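Long-range contacts in protease Do-like 1, chloroplastic (Arabidopsis thaliana, PDB 3QO6), which cleaves proteins as a serine endopeptidase of the chloroplast thylakoid, is required at high temperature and may degrade damaged proteins: residues 29-34 / 57-62; 64-69 / 105-110; 123-128 / 150-155. All coordinates share one frame; numbering follows the deposited sequence.

Overall arrangement
From the N terminus, the chain first returns on itself at contact 1, where strand 47-61 pairs with strand 30-40 as a hairpin that closes a loop of 22 residues. Strand 65-69 follows directly and opens contact 2, whose 35 intervening residues hold strands 78-82 and 88-97 before strand 102-107 comes back beside it. The two contacts, their centres about 6 Å apart, touch within one six-stranded antiparallel barrel. Contact 3 comes later, its centre about 25 and 28 Å from theirs, and sets the loop before strand 130-135 against strand 143-157 of the second sheet. All three are in series along the chain.

Contact 1: 29-34 / 57-62; sequences SVVYIT and GFVWDK
Ser29 O accepts the backbone N-H of Val59 at 2.9 Å, while Phe58 CA comes to 3.1 Å from the same oxygen as a CA-H...O contact. Two residues further along the strand, Val31 and Gly57 form an antiparallel hydrogen-bonded pair: Val31 N reaches Gly57 O at 2.7 Å with a nearly straight N-H...O angle of 167°, and the return bond from Gly57 N to Val31 O is longer, 3.1 Å. Val30 faces Phe58 as the non-hydrogen-bonded pair, their CA atoms 4.3 Å apart. This is the hairpin of strands 30-40 and 47-61, the first two strands of the N-terminal barrel in a chymotrypsin-like protease domain.

Both valines meet the carbonyl of Gly57: Val31 CG2 lies 3.4 Å from Gly57 O, and Val30 CG1 lies 3.6 Å from it. A CB on Gly57 would press on Ile33 CD1. Val30 CG1 stands anti to the backbone N (chi1 174°), which turns that methyl toward the carbonyl. On the Val31 side, Val31 CG1 meets Val59 CG2 in a looser apolar contact at 4.4 Å. The phenyl ring of Phe58 leads away from strand 30-34 and packs on Pro183, Leu191 and Ile194 of the second sheet; Ser29 OG is hydrogen-bonded to Arg115 O.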
ATOM      1  N   SER B  29      26.640 -34.717  -0.568  1.00 64.70           N
ATOM      2  CA  SER B  29      25.327 -35.335  -0.414  1.00 63.93           C
ATOM      3  C   SER B  29      24.162 -34.385  -0.675  1.00 61.96           C
ATOM      4  O   SER B  29      23.009 -34.816  -0.765  1.00 62.18           O
ATOM      5  CB  SER B  29      25.150 -35.880   0.999  1.00 67.88           C
ATOM      6  OG  SER B  29      26.070 -36.903   1.266  1.00 73.35           O
ATOM      7  N   VAL B  30      24.434 -33.096  -0.792  1.00 60.01           N
ATOM      8  CA  VAL B  30      23.333 -32.150  -0.977  1.00 63.20           C
ATOM      9  C   VAL B  30      23.087 -31.896  -2.448  1.00 62.23           C
ATOM     10  O   VAL B  30      24.026 -31.903  -3.227  1.00 62.95           O
ATOM     11  CB  VAL B  30      23.604 -30.796  -0.170  1.00 59.51           C
ATOM     12  CG1 VAL B  30      22.549 -29.763  -0.456  1.00 51.98           C
ATOM     13  CG2 VAL B  30      23.597 -31.089   1.337  1.00 56.72           C
ATOM     14  N   VAL B  31      21.822 -31.682  -2.819  1.00 62.45           N
ATOM     15  CA  VAL B  31      21.457 -31.435  -4.212  1.00 64.83           C
ATOM     16  C   VAL B  31      20.546 -30.214  -4.381  1.00 70.23           C
ATOM     17  O   VAL B  31      19.895 -29.784  -3.410  1.00 70.95           O
ATOM     18  CB  VAL B  31      20.724 -32.665  -4.834  1.00 63.66           C
ATOM     19  CG1 VAL B  31      21.527 -33.930  -4.555  1.00 57.44           C
ATOM     20  CG2 VAL B  31      19.276 -32.775  -4.290  1.00 50.99           C
ATOM     21  N   TYR B  32      20.505 -29.674  -5.611  1.00 68.63           N
ATOM     22  CA  TYR B  32      19.665 -28.528  -5.955  1.00 70.64           C
ATOM     23  C   TYR B  32      18.428 -29.095  -6.698  1.00 74.49           C
ATOM     24  O   TYR B  32      18.563 -29.971  -7.527  1.00 78.46           O
ATOM     25  CB  TYR B  32      20.477 -27.575  -6.840  1.00 70.99           C
ATOM     26  CG  TYR B  32      19.911 -26.162  -7.014  1.00 78.04           C
ATOM     27  CD1 TYR B  32      20.687 -25.030  -6.693  1.00 81.38           C
ATOM     28  CD2 TYR B  32      18.635 -25.948  -7.558  1.00 79.38           C
ATOM     29  CE1 TYR B  32      20.206 -23.719  -6.918  1.00 83.64           C
ATOM     30  CE2 TYR B  32      18.140 -24.652  -7.788  1.00 82.96           C
ATOM     31  CZ  TYR B  32      18.925 -23.538  -7.468  1.00 86.64           C
ATOM     32  OH  TYR B  32      18.423 -22.262  -7.681  1.00 83.01           O
ATOM     33  N   ILE B  33      17.225 -28.616  -6.401  1.00 76.02           N
ATOM     34  CA  ILE B  33      16.020 -29.120  -7.057  1.00 74.24           C
ATOM     35  C   ILE B  33      15.275 -28.057  -7.872  1.00 76.40           C
ATOM     36  O   ILE B  33      14.911 -27.022  -7.338  1.00 74.51           O
ATOM     37  CB  ILE B  33      15.036 -29.690  -5.987  1.00 75.26           C
ATOM     38  CG1 ILE B  33      15.574 -31.028  -5.450  1.00 75.31           C
ATOM     39  CG2 ILE B  33      13.602 -29.811  -6.564  1.00 63.24           C
ATOM     40  CD1 ILE B  33      14.665 -31.692  -4.389  1.00 73.16           C
ATOM     41  N   THR B  34      15.019 -28.296  -9.158  1.00 82.72           N
ATOM     42  CA  THR B  34      14.268 -27.283  -9.920  1.00 86.07           C
ATOM     43  C   THR B  34      12.862 -27.677 -10.360  1.00 87.31           C
ATOM     44  O   THR B  34      12.660 -28.654 -11.079  1.00 85.11           O
ATOM     45  CB  THR B  34      14.988 -26.810 -11.173  1.00 86.92           C
ATOM     46  OG1 THR B  34      16.404 -26.924 -10.987  1.00 91.01           O
ATOM     47  CG2 THR B  34      14.605 -25.340 -11.450  1.00 80.23           C
ATOM     48  N   GLY B  57      17.719 -30.708  -1.393  1.00 65.24           N
ATOM     49  CA  GLY B  57      17.467 -32.061  -0.946  1.00 63.32           C
ATOM     50  C   GLY B  57      18.813 -32.717  -0.731  1.00 65.76           C
ATOM     51  O   GLY B  57      19.870 -32.112  -0.957  1.00 66.81           O
ATOM     52  N   PHE B  58      18.790 -33.958  -0.280  1.00 65.55           N
ATOM     53  CA  PHE B  58      20.019 -34.685  -0.055  1.00 65.88           C
ATOM     54  C   PHE B  58      19.832 -36.099  -0.572  1.00 65.97           C
ATOM     55  O   PHE B  58      18.717 -36.541  -0.778  1.00 67.18           O
ATOM     56  CB  PHE B  58      20.379 -34.678   1.439  1.00 64.66           C
ATOM     57  CG  PHE B  58      19.208 -34.898   2.347  1.00 63.27           C
ATOM     58  CD1 PHE B  58      18.304 -33.871   2.596  1.00 60.19           C
ATOM     59  CD2 PHE B  58      18.992 -36.149   2.946  1.00 62.55           C
ATOM     60  CE1 PHE B  58      17.196 -34.090   3.431  1.00 62.14           C
ATOM     61  CE2 PHE B  58      17.890 -36.379   3.783  1.00 57.24           C
ATOM     62  CZ  PHE B  58      16.995 -35.361   4.024  1.00 61.19           C
ATOM     63  N   VAL B  59      20.934 -36.793  -0.806  1.00 67.98           N
ATOM     64  CA  VAL B  59      20.895 -38.162  -1.299  1.00 68.40           C
ATOM     65  C   VAL B  59      20.604 -39.091  -0.141  1.00 69.47           C
ATOM     66  O   VAL B  59      21.305 -39.069   0.889  1.00 65.70           O
ATOM     67  CB  VAL B  59      22.247 -38.546  -1.910  1.00 69.98           C
ATOM     68  CG1 VAL B  59      22.457 -40.028  -1.844  1.00 71.54           C
ATOM     69  CG2 VAL B  59      22.303 -38.082  -3.334  1.00 71.38           C
ATOM     70  N   TRP B  60      19.587 -39.925  -0.305  1.00 65.34           N
ATOM     71  CA  TRP B  60      19.250 -40.833   0.762  1.00 67.31           C
ATOM     72  C   TRP B  60      19.925 -42.183   0.690  1.00 67.13           C
ATOM     73  O   TRP B  60      20.243 -42.764   1.722  1.00 67.61           O
ATOM     74  CB  TRP B  60      17.756 -41.033   0.820  1.00 69.92           C
ATOM     75  CG  TRP B  60      17.372 -41.853   1.966  1.00 71.88           C
ATOM     76  CD1 TRP B  60      17.021 -43.160   1.943  1.00 72.22           C
ATOM     77  CD2 TRP B  60      17.267 -41.425   3.336  1.00 74.69           C
ATOM     78  NE1 TRP B  60      16.692 -43.584   3.210  1.00 74.92           N
ATOM     79  CE2 TRP B  60      16.835 -42.541   4.088  1.00 74.08           C
ATOM     80  CE3 TRP B  60      17.490 -40.205   4.005  1.00 70.12           C
ATOM     81  CZ2 TRP B  60      16.618 -42.479   5.483  1.00 68.85           C
ATOM     82  CZ3 TRP B  60      17.271 -40.146   5.395  1.00 66.03           C
ATOM     83  CH2 TRP B  60      16.841 -41.279   6.113  1.00 64.37           C
ATOM     84  N   ASP B  61      20.153 -42.674  -0.521  1.00 68.65           N
ATOM     85  CA  ASP B  61      20.776 -43.993  -0.722  1.00 73.50           C
ATOM     86  C   ASP B  61      21.404 -44.192  -2.094  1.00 76.37           C
ATOM     87  O   ASP B  61      21.161 -43.425  -3.042  1.00 73.48           O
ATOM     88  CB  ASP B  61      19.748 -45.114  -0.513  1.00 69.86           C
ATOM     89  CG  ASP B  61      18.529 -44.977  -1.431  1.00 74.98           C
ATOM     90  OD1 ASP B  61      17.397 -45.329  -0.973  1.00 71.70           O
ATOM     91  OD2 ASP B  61      18.700 -44.528  -2.603  1.00 65.25           O
ATOM     92  N   LYS B  62      22.180 -45.263  -2.208  1.00 79.88           N
ATOM     93  CA  LYS B  62      22.847 -45.561  -3.469  1.00 82.05           C
ATOM     94  C   LYS B  62      21.900 -45.803  -4.651  1.00 82.52           C
ATOM     95  O   LYS B  62      22.331 -45.719  -5.808  1.00 82.75           O
ATOM     96  CB  LYS B  62      23.781 -46.748  -3.280  1.00 81.36           C
ATOM     97  CG  LYS B  62      25.001 -46.440  -2.420  1.00 83.21           C
ATOM     98  CD  LYS B  62      25.967 -45.512  -3.160  1.00 84.28           C
ATOM     99  CE  LYS B  62      27.303 -45.372  -2.413  1.00 84.95           C
ATOM    100  NZ  LYS B  62      28.248 -44.489  -3.144  1.00 81.81           N
TER

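Contact 2: 64-69 / 105-110; sequences GHIVTN and LRIDAP
Leu105 N donates to Ile66 O across 2.6 Å. The return bond, Ile66 N to Leu105 O, is 2.7 Å long and nearly straight (169°). These two bonds define a hydrogen-bonded pair between antiparallel strands 65-69 and 102-107, adjacent strands of the six-stranded barrel of the chymotrypsin-like protease domain. A third bond, from Ile107 N to Gly64 O, extends the ladder.

On the Ile66 and Leu105 face, the CB atoms of these two residues meet at 3.9 Å, and Leu105 continues onto Leu79 and Val81. Ile107 CG1 occupies the position between its backbone N and carbonyl carbon (chi1 61°), lying close to Gly64 O. Gly64 has positive phi, and a CB there would run into Ile107 O.

On the other face, His65 and Arg106 form the non-hydrogen-bonded pair. The imidazole turns an edge toward Leu105 O, and His65 CD2 touches the aliphatic Arg106 CG at 3.7 Å, while Asp61 OD1, from outside the two segments, is hydrogen-bonded to His65 ND1. With an alanine here in place of the histidine, the Asp61 carboxylate would probably lose this partner, and the ring edge that packs on Arg106 CG would be gone. The imidazole and guanidinium planes stand 77° apart, and although His65 NE2 is 3.1 Å from Arg106 NH1, the poor angle excludes a hydrogen bond.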
ATOM      1  N   GLY B  64      19.742 -43.903  -5.828  1.00 79.98           N
ATOM      2  CA  GLY B  64      19.248 -42.640  -6.374  1.00 78.00           C
ATOM      3  C   GLY B  64      18.030 -41.978  -5.735  1.00 75.32           C
ATOM      4  O   GLY B  64      17.359 -41.149  -6.360  1.00 70.18           O
ATOM      5  N   HIS B  65      17.729 -42.344  -4.494  1.00 74.50           N
ATOM      6  CA  HIS B  65      16.603 -41.731  -3.806  1.00 74.70           C
ATOM      7  C   HIS B  65      17.025 -40.391  -3.207  1.00 72.08           C
ATOM      8  O   HIS B  65      18.071 -40.278  -2.566  1.00 70.73           O
ATOM      9  CB  HIS B  65      16.077 -42.665  -2.733  1.00 74.92           C
ATOM     10  CG  HIS B  65      15.260 -43.784  -3.282  1.00 81.12           C
ATOM     11  ND1 HIS B  65      15.379 -45.084  -2.835  1.00 82.98           N
ATOM     12  CD2 HIS B  65      14.312 -43.801  -4.249  1.00 82.05           C
ATOM     13  CE1 HIS B  65      14.537 -45.853  -3.502  1.00 84.20           C
ATOM     14  NE2 HIS B  65      13.877 -45.101  -4.366  1.00 86.30           N
ATOM     15  N   ILE B  66      16.203 -39.379  -3.463  1.00 68.87           N
ATOM     16  CA  ILE B  66      16.440 -38.023  -2.996  1.00 66.44           C
ATOM     17  C   ILE B  66      15.280 -37.574  -2.079  1.00 66.02           C
ATOM     18  O   ILE B  66      14.089 -37.773  -2.403  1.00 60.55           O
ATOM     19  CB  ILE B  66      16.568 -37.050  -4.207  1.00 66.95           C
ATOM     20  CG1 ILE B  66      17.635 -37.552  -5.186  1.00 64.46           C
ATOM     21  CG2 ILE B  66      16.920 -35.660  -3.727  1.00 69.91           C
ATOM     22  CD1 ILE B  66      19.064 -37.554  -4.640  1.00 62.22           C
ATOM     23  N   VAL B  67      15.643 -36.988  -0.931  1.00 63.82           N
ATOM     24  CA  VAL B  67      14.670 -36.502   0.044  1.00 62.76           C
ATOM     25  C   VAL B  67      14.504 -34.989  -0.018  1.00 62.14           C
ATOM     26  O   VAL B  67      15.442 -34.253  -0.295  1.00 61.71           O
ATOM     27  CB  VAL B  67      15.086 -36.879   1.476  1.00 62.88           C
ATOM     28  CG1 VAL B  67      13.951 -36.595   2.449  1.00 58.26           C
ATOM     29  CG2 VAL B  67      15.456 -38.340   1.529  1.00 65.31           C
ATOM     30  N   THR B  68      13.297 -34.516   0.239  1.00 62.09           N
ATOM     31  CA  THR B  68      13.075 -33.091   0.221  1.00 61.51           C
ATOM     32  C   THR B  68      11.756 -32.784   0.885  1.00 62.52           C
ATOM     33  O   THR B  68      11.103 -33.656   1.433  1.00 60.31           O
ATOM     34  CB  THR B  68      13.067 -32.543  -1.222  1.00 62.01           C
ATOM     35  OG1 THR B  68      13.178 -31.118  -1.189  1.00 63.39           O
ATOM     36  CG2 THR B  68      11.770 -32.904  -1.933  1.00 66.82           C
ATOM     37  N   ASN B  69      11.380 -31.518   0.851  1.00 65.58           N
ATOM     38  CA  ASN B  69      10.124 -31.095   1.424  1.00 67.17           C
ATOM     39  C   ASN B  69       9.102 -31.307   0.326  1.00 68.81           C
ATOM     40  O   ASN B  69       9.367 -31.053  -0.867  1.00 66.34           O
ATOM     41  CB  ASN B  69      10.156 -29.594   1.794  1.00 69.00           C
ATOM     42  CG  ASN B  69      10.716 -29.328   3.187  1.00 70.98           C
ATOM     43  OD1 ASN B  69      11.381 -28.319   3.413  1.00 75.58           O
ATOM     44  ND2 ASN B  69      10.439 -30.220   4.127  1.00 68.81           N
ATOM     45  N   LEU B 105      12.209 -38.548  -3.959  1.00 66.57           N
ATOM     46  CA  LEU B 105      12.411 -38.519  -5.391  1.00 68.08           C
ATOM     47  C   LEU B 105      13.377 -39.619  -5.766  1.00 71.05           C
ATOM     48  O   LEU B 105      14.065 -40.185  -4.900  1.00 68.86           O
ATOM     49  CB  LEU B 105      13.010 -37.181  -5.797  1.00 67.26           C
ATOM     50  CG  LEU B 105      12.160 -36.050  -6.377  1.00 69.27           C
ATOM     51  CD1 LEU B 105      10.762 -35.989  -5.801  1.00 64.33           C
ATOM     52  CD2 LEU B 105      12.912 -34.757  -6.125  1.00 69.80           C
ATOM     53  N   ARG B 106      13.414 -39.935  -7.057  1.00 74.50           N
ATOM     54  CA  ARG B 106      14.337 -40.939  -7.564  1.00 77.98           C
ATOM     55  C   ARG B 106      14.906 -40.414  -8.858  1.00 78.30           C
ATOM     56  O   ARG B 106      14.206 -39.772  -9.656  1.00 78.28           O
ATOM     57  CB  ARG B 106      13.648 -42.277  -7.832  1.00 83.82           C
ATOM     58  CG  ARG B 106      14.617 -43.466  -7.872  1.00 91.92           C
ATOM     59  CD  ARG B 106      14.043 -44.703  -8.601  1.00101.97           C
ATOM     60  NE  ARG B 106      14.959 -45.850  -8.513  1.00110.96           N
ATOM     61  CZ  ARG B 106      14.799 -46.893  -7.691  1.00114.83           C
ATOM     62  NH1 ARG B 106      13.742 -46.958  -6.879  1.00117.74           N
ATOM     63  NH2 ARG B 106      15.711 -47.862  -7.652  1.00113.91           N
ATOM     64  N   ILE B 107      16.195 -40.651  -9.040  1.00 80.96           N
ATOM     65  CA  ILE B 107      16.873 -40.244 -10.251  1.00 82.25           C
ATOM     66  C   ILE B 107      17.746 -41.403 -10.706  1.00 86.47           C
ATOM     67  O   ILE B 107      18.137 -42.267  -9.909  1.00 85.67           O
ATOM     68  CB  ILE B 107      17.756 -38.967 -10.068  1.00 79.02           C
ATOM     69  CG1 ILE B 107      18.852 -39.208  -9.035  1.00 74.53           C
ATOM     70  CG2 ILE B 107      16.887 -37.782  -9.698  1.00 77.01           C
ATOM     71  CD1 ILE B 107      19.929 -38.140  -9.040  1.00 70.56           C
ATOM     72  N   ASP B 108      18.022 -41.409 -12.007  1.00 92.33           N
ATOM     73  CA  ASP B 108      18.836 -42.421 -12.674  1.00 95.04           C
ATOM     74  C   ASP B 108      20.262 -41.890 -12.707  1.00 94.31           C
ATOM     75  O   ASP B 108      20.645 -41.212 -13.663  1.00 94.79           O
ATOM     76  CB  ASP B 108      18.318 -42.604 -14.106  1.00 99.12           C
ATOM     77  CG  ASP B 108      19.044 -43.694 -14.864  1.00104.07           C
ATOM     78  OD1 ASP B 108      18.915 -43.726 -16.107  1.00106.51           O
ATOM     79  OD2 ASP B 108      19.734 -44.523 -14.224  1.00107.44           O
ATOM     80  N   ALA B 109      21.049 -42.187 -11.678  1.00 92.56           N
ATOM     81  CA  ALA B 109      22.416 -41.672 -11.649  1.00 93.29           C
ATOM     82  C   ALA B 109      23.447 -42.707 -11.244  1.00 93.05           C
ATOM     83  O   ALA B 109      23.146 -43.625 -10.480  1.00 94.30           O
ATOM     84  CB  ALA B 109      22.503 -40.464 -10.705  1.00 94.56           C
ATOM     85  N   PRO B 110      24.687 -42.561 -11.746  1.00 92.45           N
ATOM     86  CA  PRO B 110      25.788 -43.485 -11.438  1.00 92.10           C
ATOM     87  C   PRO B 110      26.153 -43.527  -9.943  1.00 93.76           C
ATOM     88  O   PRO B 110      26.632 -42.546  -9.377  1.00 93.57           O
ATOM     89  CB  PRO B 110      26.926 -42.971 -12.324  1.00 91.47           C
ATOM     90  CG  PRO B 110      26.600 -41.505 -12.513  1.00 89.24           C
ATOM     91  CD  PRO B 110      25.115 -41.510 -12.692  1.00 89.29           C
TER

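Contact 3: 123-128 / 150-155; sequences ADLLVG and SGLRRE
Val127 and Ser150 bring the two backbones nearest, their CA atoms 5.5 Å apart, and no hydrogen bond crosses between the irregular loop 123-128 and segment 150-155, which turns a corner at Leu152 and Arg153. The join is made by side chains packing on one another and on the opposing backbone. Leu152 reaches the loop with both methyls: CD1 lies 3.2 Å from Leu125 O, and CD2 lies 4.0 Å from Leu125 CB. Because Leu152 CG is anti to its own carbonyl carbon (chi1 -67°), with CD1 extended beyond it, the fork is carried forward to the loop backbone. Val127 answers with both of its branches. Val127 CG2 rests 3.8 Å from Gly151 CA and touches Leu152 CD1 at 4.3 Å, while CG1 lies near Ser150 O.

Arg153 bends at chi2 and chi3, which folds its guanidinium back until one face lies over Leu152 CB. Leu125 O is near the edge of that group, but the 3.8 Å separation from Arg153 NH2 is too long to count as a hydrogen bond.

A second subunit covers the Ser150 end: its Leu144 O accepts a hydrogen bond from Ser150 OG, and its Leu144 packs on Val127. Strand 143-157 belongs to the second sheet of the protease domain, and loop 123-128 leads into its partner, strand 130-135. Ser150 and Gly151 both face Gln170 as a classic beta bulge against strand 168-171, where Leu125 also packs on Ile169.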
ATOM      1  N   ALA B 123      16.259 -38.177  18.569  1.00 70.10           N
ATOM      2  CA  ALA B 123      15.710 -38.358  19.909  1.00 71.51           C
ATOM      3  C   ALA B 123      16.600 -37.859  21.039  1.00 71.02           C
ATOM      4  O   ALA B 123      16.086 -37.458  22.057  1.00 72.64           O
ATOM      5  CB  ALA B 123      15.373 -39.816  20.142  1.00 69.15           C
ATOM      6  N   ASP B 124      17.919 -37.875  20.867  1.00 73.69           N
ATOM      7  CA  ASP B 124      18.829 -37.427  21.932  1.00 74.33           C
ATOM      8  C   ASP B 124      19.314 -35.972  21.882  1.00 73.49           C
ATOM      9  O   ASP B 124      20.199 -35.579  22.648  1.00 74.19           O
ATOM     10  CB  ASP B 124      20.073 -38.303  21.945  1.00 75.87           C
ATOM     11  CG  ASP B 124      19.750 -39.746  22.055  1.00 82.50           C
ATOM     12  OD1 ASP B 124      18.744 -40.072  22.736  1.00 84.05           O
ATOM     13  OD2 ASP B 124      20.509 -40.550  21.469  1.00 84.09           O
ATOM     14  N   LEU B 125      18.767 -35.175  20.977  1.00 71.75           N
ATOM     15  CA  LEU B 125      19.219 -33.805  20.845  1.00 70.83           C
ATOM     16  C   LEU B 125      19.054 -32.989  22.138  1.00 70.50           C
ATOM     17  O   LEU B 125      18.147 -33.236  22.952  1.00 67.21           O
ATOM     18  CB  LEU B 125      18.499 -33.153  19.646  1.00 71.19           C
ATOM     19  CG  LEU B 125      18.761 -33.846  18.289  1.00 66.66           C
ATOM     20  CD1 LEU B 125      17.917 -33.232  17.211  1.00 64.60           C
ATOM     21  CD2 LEU B 125      20.242 -33.735  17.901  1.00 64.53           C
ATOM     22  N   LEU B 126      19.965 -32.035  22.323  1.00 69.37           N
ATOM     23  CA  LEU B 126      19.966 -31.141  23.486  1.00 65.66           C
ATOM     24  C   LEU B 126      20.067 -29.676  23.045  1.00 64.30           C
ATOM     25  O   LEU B 126      20.924 -29.326  22.220  1.00 64.97           O
ATOM     26  CB  LEU B 126      21.162 -31.455  24.362  1.00 64.19           C
ATOM     27  CG  LEU B 126      21.130 -32.785  25.097  1.00 67.24           C
ATOM     28  CD1 LEU B 126      22.545 -33.154  25.468  1.00 59.80           C
ATOM     29  CD2 LEU B 126      20.193 -32.684  26.333  1.00 62.51           C
ATOM     30  N   VAL B 127      19.199 -28.818  23.573  1.00 61.39           N
ATOM     31  CA  VAL B 127      19.286 -27.391  23.237  1.00 55.80           C
ATOM     32  C   VAL B 127      20.706 -26.909  23.513  1.00 55.46           C
ATOM     33  O   VAL B 127      21.282 -27.213  24.567  1.00 59.22           O
ATOM     34  CB  VAL B 127      18.332 -26.553  24.082  1.00 50.41           C
ATOM     35  CG1 VAL B 127      18.665 -25.060  23.943  1.00 48.63           C
ATOM     36  CG2 VAL B 127      16.923 -26.823  23.633  1.00 50.15           C
ATOM     37  N   GLY B 128      21.279 -26.172  22.569  1.00 55.62           N
ATOM     38  CA  GLY B 128      22.629 -25.677  22.767  1.00 49.70           C
ATOM     39  C   GLY B 128      23.666 -26.377  21.900  1.00 53.10           C
ATOM     40  O   GLY B 128      24.720 -25.791  21.629  1.00 51.87           O
ATOM     41  N   SER B 150      17.903 -24.363  19.117  1.00 57.97           N
ATOM     42  CA  SER B 150      17.289 -23.384  20.004  1.00 58.37           C
ATOM     43  C   SER B 150      16.178 -23.967  20.819  1.00 60.29           C
ATOM     44  O   SER B 150      15.815 -23.432  21.881  1.00 62.63           O
ATOM     45  CB  SER B 150      16.704 -22.232  19.199  1.00 57.98           C
ATOM     46  OG  SER B 150      17.720 -21.481  18.582  1.00 63.69           O
ATOM     47  N   GLY B 151      15.611 -25.042  20.292  1.00 60.55           N
ATOM     48  CA  GLY B 151      14.491 -25.687  20.949  1.00 58.36           C
ATOM     49  C   GLY B 151      14.189 -27.055  20.369  1.00 60.11           C
ATOM     50  O   GLY B 151      14.581 -27.404  19.233  1.00 56.80           O
ATOM     51  N   LEU B 152      13.479 -27.837  21.171  1.00 58.81           N
ATOM     52  CA  LEU B 152      13.097 -29.180  20.787  1.00 57.21           C
ATOM     53  C   LEU B 152      11.625 -29.420  21.062  1.00 57.76           C
ATOM     54  O   LEU B 152      11.002 -28.684  21.822  1.00 56.86           O
ATOM     55  CB  LEU B 152      13.952 -30.176  21.561  1.00 53.39           C
ATOM     56  CG  LEU B 152      15.382 -30.034  21.069  1.00 56.07           C
ATOM     57  CD1 LEU B 152      16.370 -30.759  21.972  1.00 50.53           C
ATOM     58  CD2 LEU B 152      15.419 -30.563  19.623  1.00 51.23           C
ATOM     59  N   ARG B 153      11.064 -30.443  20.424  1.00 60.60           N
ATOM     60  CA  ARG B 153       9.663 -30.787  20.641  1.00 59.14           C
ATOM     61  C   ARG B 153       8.670 -29.641  20.394  1.00 57.72           C
ATOM     62  O   ARG B 153       7.659 -29.525  21.087  1.00 58.13           O
ATOM     63  CB  ARG B 153       9.501 -31.341  22.069  1.00 61.66           C
ATOM     64  CG  ARG B 153      10.266 -32.673  22.300  1.00 67.53           C
ATOM     65  CD  ARG B 153      10.938 -32.754  23.682  1.00 67.91           C
ATOM     66  NE  ARG B 153      12.385 -33.028  23.601  1.00 69.35           N
ATOM     67  CZ  ARG B 153      13.287 -32.473  24.415  1.00 73.28           C
ATOM     68  NH1 ARG B 153      12.892 -31.618  25.354  1.00 77.74           N
ATOM     69  NH2 ARG B 153      14.585 -32.762  24.312  1.00 76.26           N
ATOM     70  N   ARG B 154       8.936 -28.816  19.387  1.00 58.59           N
ATOM     71  CA  ARG B 154       8.043 -27.705  19.067  1.00 61.76           C
ATOM     72  C   ARG B 154       6.947 -28.200  18.142  1.00 64.64           C
ATOM     73  O   ARG B 154       7.149 -29.179  17.423  1.00 64.49           O
ATOM     74  CB  ARG B 154       8.790 -26.593  18.312  1.00 61.31           C
ATOM     75  CG  ARG B 154      10.054 -26.068  18.967  1.00 64.30           C
ATOM     76  CD  ARG B 154       9.781 -25.491  20.349  1.00 61.05           C
ATOM     77  NE  ARG B 154      10.797 -24.515  20.723  1.00 63.43           N
ATOM     78  CZ  ARG B 154      10.917 -23.962  21.930  1.00 59.05           C
ATOM     79  NH1 ARG B 154      10.081 -24.284  22.912  1.00 55.69           N
ATOM     80  NH2 ARG B 154      11.871 -23.070  22.146  1.00 53.38           N
ATOM     81  N   GLU B 155       5.802 -27.517  18.156  1.00 67.72           N
ATOM     82  CA  GLU B 155       4.694 -27.827  17.258  1.00 72.64           C
ATOM     83  C   GLU B 155       4.492 -26.605  16.373  1.00 74.63           C
ATOM     84  O   GLU B 155       4.390 -25.493  16.878  1.00 78.70           O
ATOM     85  CB  GLU B 155       3.391 -28.109  18.014  1.00 73.35           C
ATOM     86  CG  GLU B 155       2.145 -28.124  17.096  1.00 75.44           C
ATOM     87  CD  GLU B 155       0.817 -28.280  17.856  1.00 80.58           C
ATOM     88  OE1 GLU B 155       0.689 -29.243  18.661  1.00 81.56           O
ATOM     89  OE2 GLU B 155      -0.102 -27.445  17.638  1.00 79.95           O
TER